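Local coordinates for enoyl-CoA hydratase/isomerase family protein (Mycobacterium tuberculosis, PDB 4FN7), which probably acts as an enoyl-CoA hydratase or isomerase of the crotonase superfamily, working on unsaturated acyl-CoA thioesters in lipid metabolism, at residues N24-G27 against P28-Q32; M135-Y139 against A140-I144; T168-A172 against G173-E177; E177-P181 against E182-S186. All coordinates share one frame; numbering follows the deposited sequence. Where two conformers were deposited one is given.

Contact 1: residues N24-G27 against P28-Q32; sequences NALG and PAMQQ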
loop_
_atom_site.group_PDB
_atom_site.type_symbol
_atom_site.label_atom_id
_atom_site.label_comp_id
_atom_site.label_asym_id
_atom_site.label_seq_id
_atom_site.Cartn_x
_atom_site.Cartn_y
_atom_site.Cartn_z
ATOM N N ASN A 24 -14.407 19.593 -18.708
ATOM C CA ASN A 24 -13.807 18.423 -19.341
ATOM C C ASN A 24 -14.507 17.116 -18.979
ATOM O O ASN A 24 -13.869 16.087 -18.768
ATOM C CB ASN A 24 -12.301 18.346 -19.035
ATOM C CG ASN A 24 -11.502 19.427 -19.748
ATOM O OD1 ASN A 24 -11.957 20.002 -20.739
ATOM N ND2 ASN A 24 -10.301 19.703 -19.246
ATOM N N ALA A 25 -15.834 17.158 -18.914
ATOM C CA ALA A 25 -16.605 15.960 -18.604
ATOM C C ALA A 25 -16.279 14.856 -19.602
ATOM O O ALA A 25 -16.200 15.099 -20.809
ATOM C CB ALA A 25 -18.098 16.263 -18.608
ATOM N N LEU A 26 -16.084 13.646 -19.088
ATOM C CA LEU A 26 -15.772 12.491 -19.921
ATOM C C LEU A 26 -17.052 11.828 -20.436
ATOM O O LEU A 26 -17.340 10.665 -20.146
ATOM C CB LEU A 26 -14.874 11.517 -19.154
ATOM C CG LEU A 26 -13.504 12.138 -18.849
ATOM C CD1 LEU A 26 -12.853 11.542 -17.618
ATOM C CD2 LEU A 26 -12.585 12.031 -20.052
ATOM N N GLY A 27 -17.829 12.599 -21.191
ATOM C CA GLY A 27 -18.994 12.071 -21.875
ATOM C C GLY A 27 -18.583 11.414 -23.178
ATOM O O GLY A 27 -17.391 11.311 -23.479
ATOM N N PRO A 28 -19.565 10.966 -23.968
ATOM C CA PRO A 28 -19.269 10.261 -25.221
ATOM C C PRO A 28 -18.395 11.063 -26.179
ATOM O O PRO A 28 -17.465 10.499 -26.757
ATOM C CB PRO A 28 -20.653 10.034 -25.832
ATOM C CG PRO A 28 -21.585 10.053 -24.674
ATOM C CD PRO A 28 -21.007 10.995 -23.665
ATOM N N ALA A 29 -18.681 12.350 -26.348
ATOM C CA ALA A 29 -17.907 13.177 -27.269
ATOM C C ALA A 29 -16.446 13.305 -26.833
ATOM O O ALA A 29 -15.524 13.178 -27.651
ATOM C CB ALA A 29 -18.543 14.549 -27.412
ATOM N N MET A 30 -16.231 13.553 -25.545
ATOM C CA MET A 30 -14.878 13.690 -25.022
ATOM C C MET A 30 -14.128 12.366 -25.118
ATOM O O MET A 30 -12.943 12.336 -25.463
ATOM C CB MET A 30 -14.899 14.194 -23.574
ATOM C CG MET A 30 -13.526 14.284 -22.925
ATOM S SD MET A 30 -12.477 15.568 -23.642
ATOM C CE MET A 30 -13.023 16.985 -22.691
ATOM N N GLN A 31 -14.808 11.266 -24.817
ATOM C CA GLN A 31 -14.167 9.955 -24.907
ATOM C C GLN A 31 -13.764 9.643 -26.347
ATOM O O GLN A 31 -12.673 9.130 -26.604
ATOM C CB GLN A 31 -15.081 8.861 -24.362
ATOM C CG GLN A 31 -15.314 8.943 -22.862
ATOM C CD GLN A 31 -16.211 7.829 -22.379
ATOM O OE1 GLN A 31 -16.355 6.809 -23.048
ATOM N NE2 GLN A 31 -16.832 8.022 -21.217
ATOM N N GLN A 32 -14.650 9.951 -27.289
ATOM C CA GLN A 32 -14.340 9.742 -28.690
ATOM C C GLN A 32 -13.119 10.566 -29.100
ATOM O O GLN A 32 -12.222 10.066 -29.787
ATOM C CB GLN A 32 -15.546 10.111 -29.551
ATOM C CG GLN A 32 -15.337 9.867 -31.029
ATOM C CD GLN A 32 -16.545 10.253 -31.851
ATOM O OE1 GLN A 32 -17.496 10.841 -31.336
ATOM N NE2 GLN A 32 -16.517 9.923 -33.137
#

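Contact 2: residues M135-Y139 against A140-I144; sequences MTIPY and AALEI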
loop_
_atom_site.group_PDB
_atom_site.type_symbol
_atom_site.label_atom_id
_atom_site.label_comp_id
_atom_site.label_asym_id
_atom_site.label_seq_id
_atom_site.Cartn_x
_atom_site.Cartn_y
_atom_site.Cartn_z
ATOM N N MET A 135 -23.793 7.825 -5.519
ATOM C CA MET A 135 -23.406 6.801 -6.471
ATOM C C MET A 135 -22.470 5.775 -5.843
ATOM O O MET A 135 -21.505 6.118 -5.164
ATOM C CB MET A 135 -22.779 7.449 -7.703
ATOM C CG MET A 135 -23.698 8.484 -8.336
ATOM S SD MET A 135 -22.965 9.348 -9.729
ATOM C CE MET A 135 -24.282 10.477 -10.160
ATOM N N THR A 136 -22.780 4.504 -6.059
ATOM C CA THR A 136 -21.892 3.434 -5.618
ATOM C C THR A 136 -20.737 3.336 -6.614
ATOM O O THR A 136 -20.953 3.373 -7.825
ATOM C CB THR A 136 -22.647 2.096 -5.520
ATOM O OG1 THR A 136 -23.711 2.226 -4.566
ATOM C CG2 THR A 136 -21.719 0.961 -5.088
ATOM N N ILE A 137 -19.509 3.240 -6.118
ATOM C CA ILE A 137 -18.362 3.240 -7.025
ATOM C C ILE A 137 -18.303 1.934 -7.813
ATOM O O ILE A 137 -18.315 0.849 -7.225
ATOM C CB ILE A 137 -17.038 3.449 -6.282
ATOM C CG1 ILE A 137 -17.062 4.759 -5.493
ATOM C CG2 ILE A 137 -15.889 3.466 -7.285
ATOM C CD1 ILE A 137 -15.773 5.043 -4.727
ATOM N N PRO A 138 -18.241 2.030 -9.153
ATOM C CA PRO A 138 -18.125 0.819 -9.972
ATOM C C PRO A 138 -16.869 0.014 -9.662
ATOM O O PRO A 138 -15.826 0.578 -9.302
ATOM C CB PRO A 138 -18.054 1.372 -11.398
ATOM C CG PRO A 138 -18.809 2.657 -11.327
ATOM C CD PRO A 138 -18.429 3.230 -9.986
ATOM N N TYR A 139 -16.968 -1.299 -9.818
ATOM C CA TYR A 139 -15.819 -2.167 -9.577
ATOM C C TYR A 139 -14.582 -1.760 -10.382
ATOM O O TYR A 139 -13.472 -1.779 -9.853
ATOM C CB TYR A 139 -16.177 -3.631 -9.829
ATOM C CG TYR A 139 -17.052 -4.233 -8.749
ATOM C CD1 TYR A 139 -16.526 -4.557 -7.503
ATOM C CD2 TYR A 139 -18.400 -4.481 -8.974
ATOM C CE1 TYR A 139 -17.322 -5.114 -6.510
ATOM C CE2 TYR A 139 -19.200 -5.040 -7.990
ATOM C CZ TYR A 139 -18.654 -5.352 -6.762
ATOM O OH TYR A 139 -19.443 -5.906 -5.779
ATOM N N ALA A 140 -14.760 -1.381 -11.645
ATOM C CA ALA A 140 -13.607 -1.000 -12.460
ATOM C C ALA A 140 -12.892 0.213 -11.869
ATOM O O ALA A 140 -11.662 0.283 -11.878
ATOM C CB ALA A 140 -14.010 -0.748 -13.912
ATOM N N ALA A 141 -13.664 1.166 -11.354
ATOM C CA ALA A 141 -13.100 2.362 -10.735
ATOM C C ALA A 141 -12.360 2.015 -9.455
ATOM O O ALA A 141 -11.279 2.543 -9.180
ATOM C CB ALA A 141 -14.196 3.381 -10.449
ATOM N N LEU A 142 -12.956 1.133 -8.657
ATOM C CA LEU A 142 -12.288 0.661 -7.451
ATOM C C LEU A 142 -10.923 0.055 -7.773
ATOM O O LEU A 142 -9.940 0.323 -7.090
ATOM C CB LEU A 142 -13.165 -0.349 -6.696
ATOM C CG LEU A 142 -14.429 0.225 -6.048
ATOM C CD1 LEU A 142 -15.296 -0.896 -5.486
ATOM C CD2 LEU A 142 -14.066 1.214 -4.955
ATOM N N GLU A 143 -10.867 -0.753 -8.823
ATOM C CA GLU A 143 -9.616 -1.411 -9.190
ATOM C C GLU A 143 -8.555 -0.404 -9.644
ATOM O O GLU A 143 -7.370 -0.557 -9.334
ATOM C CB GLU A 143 -9.879 -2.471 -10.255
ATOM C CG GLU A 143 -10.769 -3.606 -9.752
ATOM C CD GLU A 143 -10.088 -4.482 -8.702
ATOM O OE1 GLU A 143 -8.841 -4.482 -8.630
ATOM O OE2 GLU A 143 -10.798 -5.180 -7.946
ATOM N N ILE A 144 -8.982 0.631 -10.364
ATOM C CA ILE A 144 -8.061 1.689 -10.777
ATOM C C ILE A 144 -7.469 2.367 -9.542
ATOM O O ILE A 144 -6.258 2.556 -9.442
ATOM C CB ILE A 144 -8.762 2.717 -11.688
ATOM C CG1 ILE A 144 -9.125 2.050 -13.019
ATOM C CG2 ILE A 144 -7.858 3.916 -11.932
ATOM C CD1 ILE A 144 -10.130 2.827 -13.837
#

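Contact 3: residues T168-A172 against G173-E177; sequences TALAA and GFIDE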
loop_
_atom_site.group_PDB
_atom_site.type_symbol
_atom_site.label_atom_id
_atom_site.label_comp_id
_atom_site.label_asym_id
_atom_site.label_seq_id
_atom_site.Cartn_x
_atom_site.Cartn_y
_atom_site.Cartn_z
ATOM N N THR A 168 -1.097 15.563 0.887
ATOM C CA THR A 168 -1.926 14.395 1.188
ATOM C C THR A 168 -2.194 13.562 -0.064
ATOM O O THR A 168 -2.302 12.342 0.015
ATOM C CB THR A 168 -3.252 14.749 1.900
ATOM O OG1 THR A 168 -4.131 15.424 0.992
ATOM C CG2 THR A 168 -2.986 15.611 3.134
ATOM N N ALA A 169 -2.286 14.216 -1.219
ATOM C CA ALA A 169 -2.438 13.487 -2.475
ATOM C C ALA A 169 -1.174 12.696 -2.804
ATOM O O ALA A 169 -1.244 11.549 -3.256
ATOM C CB ALA A 169 -2.799 14.431 -3.627
ATOM N N LEU A 170 -0.021 13.305 -2.550
ATOM C CA LEU A 170 1.254 12.650 -2.798
ATOM C C LEU A 170 1.416 11.439 -1.876
ATOM O O LEU A 170 1.766 10.342 -2.315
ATOM C CB LEU A 170 2.389 13.650 -2.580
ATOM C CG LEU A 170 3.798 13.176 -2.922
ATOM C CD1 LEU A 170 3.901 12.822 -4.391
ATOM C CD2 LEU A 170 4.804 14.253 -2.570
ATOM N N ALA A 171 1.141 11.635 -0.592
ATOM C CA ALA A 171 1.274 10.550 0.375
ATOM C C ALA A 171 0.293 9.416 0.082
ATOM O O ALA A 171 0.631 8.241 0.235
ATOM C CB ALA A 171 1.085 11.073 1.795
ATOM N N ALA A 172 -0.914 9.775 -0.342
ATOM C CA ALA A 172 -1.961 8.798 -0.626
ATOM C C ALA A 172 -1.683 7.976 -1.877
ATOM O O ALA A 172 -2.167 6.855 -1.997
ATOM C CB ALA A 172 -3.303 9.494 -0.770
ATOM N N GLY A 173 -0.947 8.550 -2.827
ATOM C CA GLY A 173 -0.746 7.900 -4.109
ATOM C C GLY A 173 -1.721 8.332 -5.193
ATOM O O GLY A 173 -1.903 7.618 -6.178
ATOM N N PHE A 174 -2.351 9.492 -5.023
ATOM C CA PHE A 174 -3.175 10.077 -6.085
ATOM C C PHE A 174 -2.358 10.916 -7.077
ATOM O O PHE A 174 -2.828 11.215 -8.171
ATOM C CB PHE A 174 -4.310 10.923 -5.501
ATOM C CG PHE A 174 -5.679 10.290 -5.605
ATOM C CD1 PHE A 174 -6.072 9.595 -6.739
ATOM C CD2 PHE A 174 -6.582 10.409 -4.561
ATOM C CE1 PHE A 174 -7.346 9.031 -6.825
ATOM C CE2 PHE A 174 -7.851 9.855 -4.647
ATOM C CZ PHE A 174 -8.234 9.172 -5.777
ATOM N N ILE A 175 -1.149 11.311 -6.681
ATOM C CA ILE A 175 -0.231 12.005 -7.583
ATOM C C ILE A 175 1.190 11.629 -7.218
ATOM O O ILE A 175 1.439 11.090 -6.137
ATOM C CB ILE A 175 -0.354 13.539 -7.524
ATOM C CG1 ILE A 175 -0.026 14.059 -6.124
ATOM C CG2 ILE A 175 -1.721 13.989 -7.967
ATOM C CD1 ILE A 175 0.085 15.551 -6.066
ATOM N N ASP A 176 2.126 11.877 -8.137
ATOM C CA ASP A 176 3.529 11.514 -7.918
ATOM C C ASP A 176 4.446 12.708 -7.702
ATOM O O ASP A 176 5.551 12.558 -7.180
ATOM C CB ASP A 176 4.070 10.700 -9.091
ATOM C CG ASP A 176 3.210 9.515 -9.401
ATOM O OD1 ASP A 176 3.180 8.574 -8.576
ATOM O OD2 ASP A 176 2.559 9.535 -10.460
ATOM N N GLU A 177 4.004 13.886 -8.125
ATOM C CA GLU A 177 4.862 15.058 -8.062
ATOM C C GLU A 177 4.031 16.323 -7.954
ATOM O O GLU A 177 2.990 16.454 -8.598
ATOM C CB GLU A 177 5.773 15.139 -9.301
ATOM C CG GLU A 177 6.662 16.384 -9.333
ATOM C CD GLU A 177 7.630 16.418 -10.516
ATOM O OE1 GLU A 177 7.663 15.457 -11.315
ATOM O OE2 GLU A 177 8.365 17.423 -10.646
HETATM O O HOH W 1 2.480 8.732 -4.393
#

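Contact 4: residues E177-P181 against E182-S186; sequences EIALP and EVVVS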
loop_
_atom_site.group_PDB
_atom_site.type_symbol
_atom_site.label_atom_id
_atom_site.label_comp_id
_atom_site.label_asym_id
_atom_site.label_seq_id
_atom_site.Cartn_x
_atom_site.Cartn_y
_atom_site.Cartn_z
ATOM N N GLU A 177 4.004 13.886 -8.125
ATOM C CA GLU A 177 4.862 15.058 -8.062
ATOM C C GLU A 177 4.031 16.323 -7.954
ATOM O O GLU A 177 2.990 16.454 -8.598
ATOM C CB GLU A 177 5.773 15.139 -9.301
ATOM C CG GLU A 177 6.662 16.384 -9.333
ATOM C CD GLU A 177 7.630 16.418 -10.516
ATOM O OE1 GLU A 177 7.663 15.457 -11.315
ATOM O OE2 GLU A 177 8.365 17.423 -10.646
ATOM N N ILE A 178 4.512 17.255 -7.138
ATOM C CA ILE A 178 3.886 18.562 -7.016
ATOM C C ILE A 178 4.756 19.615 -7.703
ATOM O O ILE A 178 5.979 19.622 -7.541
ATOM C CB ILE A 178 3.679 18.943 -5.534
ATOM C CG1 ILE A 178 2.912 17.834 -4.809
ATOM C CG2 ILE A 178 2.951 20.276 -5.416
ATOM C CD1 ILE A 178 2.872 18.001 -3.300
ATOM N N ALA A 179 4.119 20.496 -8.470
ATOM C CA ALA A 179 4.817 21.585 -9.147
ATOM C C ALA A 179 3.978 22.851 -9.042
ATOM O O ALA A 179 2.788 22.780 -8.741
ATOM C CB ALA A 179 5.068 21.229 -10.609
ATOM N N LEU A 180 4.591 24.010 -9.258
ATOM C CA LEU A 180 3.831 25.257 -9.263
ATOM C C LEU A 180 2.847 25.229 -10.433
ATOM O O LEU A 180 3.132 24.638 -11.472
ATOM C CB LEU A 180 4.765 26.462 -9.381
ATOM C CG LEU A 180 5.649 26.731 -8.166
ATOM C CD1 LEU A 180 6.658 27.837 -8.478
ATOM C CD2 LEU A 180 4.802 27.092 -6.949
ATOM N N PRO A 181 1.681 25.865 -10.270
ATOM C CA PRO A 181 0.655 25.806 -11.317
ATOM C C PRO A 181 1.192 26.150 -12.702
ATOM O O PRO A 181 0.837 25.477 -13.671
ATOM C CB PRO A 181 -0.366 26.851 -10.859
ATOM C CG PRO A 181 -0.240 26.839 -9.365
ATOM C CD PRO A 181 1.222 26.605 -9.081
ATOM N N GLU A 182 2.044 27.166 -12.786
ATOM C CA GLU A 182 2.527 27.652 -14.071
ATOM C C GLU A 182 3.544 26.726 -14.735
ATOM O O GLU A 182 3.907 26.930 -15.897
ATOM C CB GLU A 182 3.102 29.068 -13.932
ATOM C CG GLU A 182 4.358 29.173 -13.062
ATOM C CD GLU A 182 4.069 29.437 -11.586
ATOM O OE1 GLU A 182 2.959 29.124 -11.104
ATOM O OE2 GLU A 182 4.971 29.968 -10.903
ATOM N N VAL A 183 4.008 25.710 -14.012
ATOM C CA VAL A 183 4.942 24.758 -14.610
ATOM C C VAL A 183 4.457 23.308 -14.586
ATOM O O VAL A 183 5.215 22.402 -14.911
ATOM C CB VAL A 183 6.363 24.845 -13.998
ATOM C CG1 VAL A 183 6.969 26.222 -14.239
ATOM C CG2 VAL A 183 6.337 24.510 -12.517
ATOM N N VAL A 184 3.199 23.077 -14.215
ATOM C CA VAL A 184 2.662 21.710 -14.237
ATOM C C VAL A 184 2.829 21.077 -15.623
ATOM O O VAL A 184 3.348 19.973 -15.750
ATOM C CB VAL A 184 1.185 21.656 -13.773
ATOM C CG1 VAL A 184 0.544 20.296 -14.103
ATOM C CG2 VAL A 184 1.091 21.946 -12.276
ATOM N N VAL A 185 2.414 21.793 -16.660
ATOM C CA VAL A 185 2.475 21.245 -18.009
ATOM C C VAL A 185 3.914 21.085 -18.487
ATOM O O VAL A 185 4.290 20.035 -19.002
ATOM C CB VAL A 185 1.664 22.096 -19.003
ATOM C CG1 VAL A 185 1.903 21.622 -20.432
ATOM C CG2 VAL A 185 0.183 22.034 -18.645
ATOM N N SER A 186 4.730 22.118 -18.309
ATOM C CA SER A 186 6.106 22.035 -18.790
ATOM C C SER A 186 6.883 20.951 -18.043
ATOM O O SER A 186 7.700 20.245 -18.628
ATOM C CB SER A 186 6.816 23.393 -18.719
ATOM O OG SER A 186 6.860 23.882 -17.396
HETATM O O HOH W 2 1.206 24.576 -16.375
#

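Contact 1: residues N24-G27 against P28-Q32
Gly27 and Gln31 meet at the N-terminus of helix 28-44, the first helix of this crotonase-family chain, with Gly27 as N-cap and Leu26 just before it at the centre of an inverse gamma turn. Two hydrogen bonds join loop to helix. The first is the opening backbone bond of the helix, Gln31 N to Gly27 O at 2.9 Å. The second comes from the side chain of the same residue: Gln31 NE2 donates an N-H to Leu26 O at 2.9 Å, 149° at the hydrogen, arriving above the carbonyl plane rather than on a lone pair. The same amide nitrogen also binds Met78 O, so two backbone carbonyls fix the rotation of the buried amide. Glutamine suits the task because its amide, two methylenes out, reaches back to the carbonyl of the residue before the N-cap. Pro28 suits the first turn, where its missing N-H costs no helical bond.

Van der Waals contact centres on Met30. Its CG lies anti to the backbone N (chi1 176°), and bends at the next two torsions turn the thioether back along the loop. Met30 CG and Leu26 CD2, 3.8 Å apart, form the apolar pair, while Met30 CB makes a close contact with a carbonyl, 3.2 Å from Ala25 O. Flexible and unbranched, methionine can follow this curved path.

Asn24 has left-handed backbone angles, which asparagine tolerates well. Its amide is held elsewhere, OD1 by Asp20 N and ND2 by Met18 O and Phe58 O. Met30 CE makes van der Waals contact at 3.7 Å with both Asn24 CA and Asn24 OD1.

Contact 2: residues M135-Y139 against A140-I144
Ile137 and Leu142 form a hydrophobic staple at the start of helix 139-148, a local contact in which the residue before the N-cap packs against the fourth residue after it. Pro138 is the N-cap, and the loop leading to it comes from strand 126-127. Ile137 CG2 does most of the touching. Standing anti to the backbone N (chi1 -57° for the other branch, CG1), this methyl drops between two helix residues, 3.7 Å from Leu142 CD2 and 3.6 Å from Ala141 CB. A beta-branched residue suits the place because its CG2 branch faces Ala141 and Leu142 while CG1 takes another direction; alanine allows the close approach, and leucine supplies the second half of the staple. Helix 151-159 closes over Ile137 and Leu142 with Thr158, and Phe83 of helix 73-90 covers Pro138, Ala140 and Ala141.

Backbone bonds start the helix: Leu142 N to Pro138 O at 3.0 Å, 166° at the hydrogen, and Glu143 N to Tyr139 O, also 3.0 Å. Tyr139, lacking a partner for its N-H within the helix, has that N-H taken by Glu228 OE2.

This end of the helix also faces a second subunit. Arg209 of that subunit makes a cation-pi contact with the Tyr139 ring and a hydrogen bond to Ile137 O. One turn further along the helix from Tyr139, Glu143 bends at chi2 and reaches Lys146 in a salt bridge; in passing, Glu143 CG comes to 3.3 Å from Tyr139 O.

Contact 3: residues T168-A172 against G173-E177
Gly173, Leu170 and Ala169 carry the end of helix 166-172, which closes in a Schellman motif. Gly173 is its C-prime residue: with phi at 95° a side chain would be jammed against the preceding carbonyl, so glycine is called for. The reversal brings Phe174 N to Ala169 O at 2.9 Å and Gly173 N to Leu170 O at 3.3 Å, the latter donor standing well above the carbonyl plane. Ala169 O also receives weak bonds from Gly173 N and Ile175 N.

Small Ala169 lets the chain fold close: its CB lies 4.3 Å from Phe174 CB, the apolar pair of this motif, and 3.8 Å from Ile175 CG1. Leu170, with CG anti to the backbone N (chi1 -174°), sends its CD1 along the departing chain to 3.3 Å from Asp176 O. A water donates to both Leu170 O (2.7 Å) and Ile175 O (3.1 Å), bridging helix and exit.

Beyond the turn, Asp176 forms a salt bridge with Arg118, whose guanidinium also donates to Gly173 O. Ala169 and Phe174 lie against Ile126 of strand 126-127 and Phe164 of strand 163-164, while Asp176 and Glu177 bring the chain alongside strand 117-120.

Contact 4: residues E177-P181 against E182-S186
Ala179 packs against Val183 and Val184 where the chain leaves strand 177-178, outermost in its sheet within this chain, makes a type I beta turn through 180-183 and enters helix 184-195 with Val183 as N-cap. Ala179 CB points at the turn and meets Val183 CG2 at 4.0 Å, a short methyl suiting close approach to the branched valines.

Leu180 opens the turn: Val183 N binds Leu180 O at 2.9 Å, 157° at the hydrogen, the donor standing 49° out of the carbonyl plane. Its side chain runs beside that of Glu182, both pointing the same way. Glu182 has CG between the backbone N and the carbonyl carbon (chi1 65°) and bends again at chi2, laying its carboxylate along the leucine: Leu180 CD1 is 3.6 Å from Glu182 OE2. This is van der Waals contact at an exposed corner, where a charged group suits solvent.

Pro181 follows at the second turn position, where its phi is naturally favoured; Ala121 and Tyr124 pack on its ring. Its carbonyl leads into the helix, taking a weak bond from Val184 N at 3.4 Å. A water donates to Pro181 O at 2.9 Å and accepts from Val185 N at 3.0 Å.

In the fold
Contacts 1 and 2 are buried helix beginnings, contact 3 a partly buried helix end, and contact 4 a turn at the surface. Contacts 1 and 2 start different helices: the first combines a glutamine amide bond with a methionine, the second uses an apolar staple and meets another subunit. Contact 3 touches a third subunit more lightly, whereas no other chain of the assembly touches contacts 1 and 4. Contacts 3 and 4 are consecutive and share Glu177, which is tied to Arg187 and His117; together they bracket strand 177-178, outermost in the six-stranded sheet within this chain. Water bridges appear in both, joining helix to exit in one and turn to helix in the other.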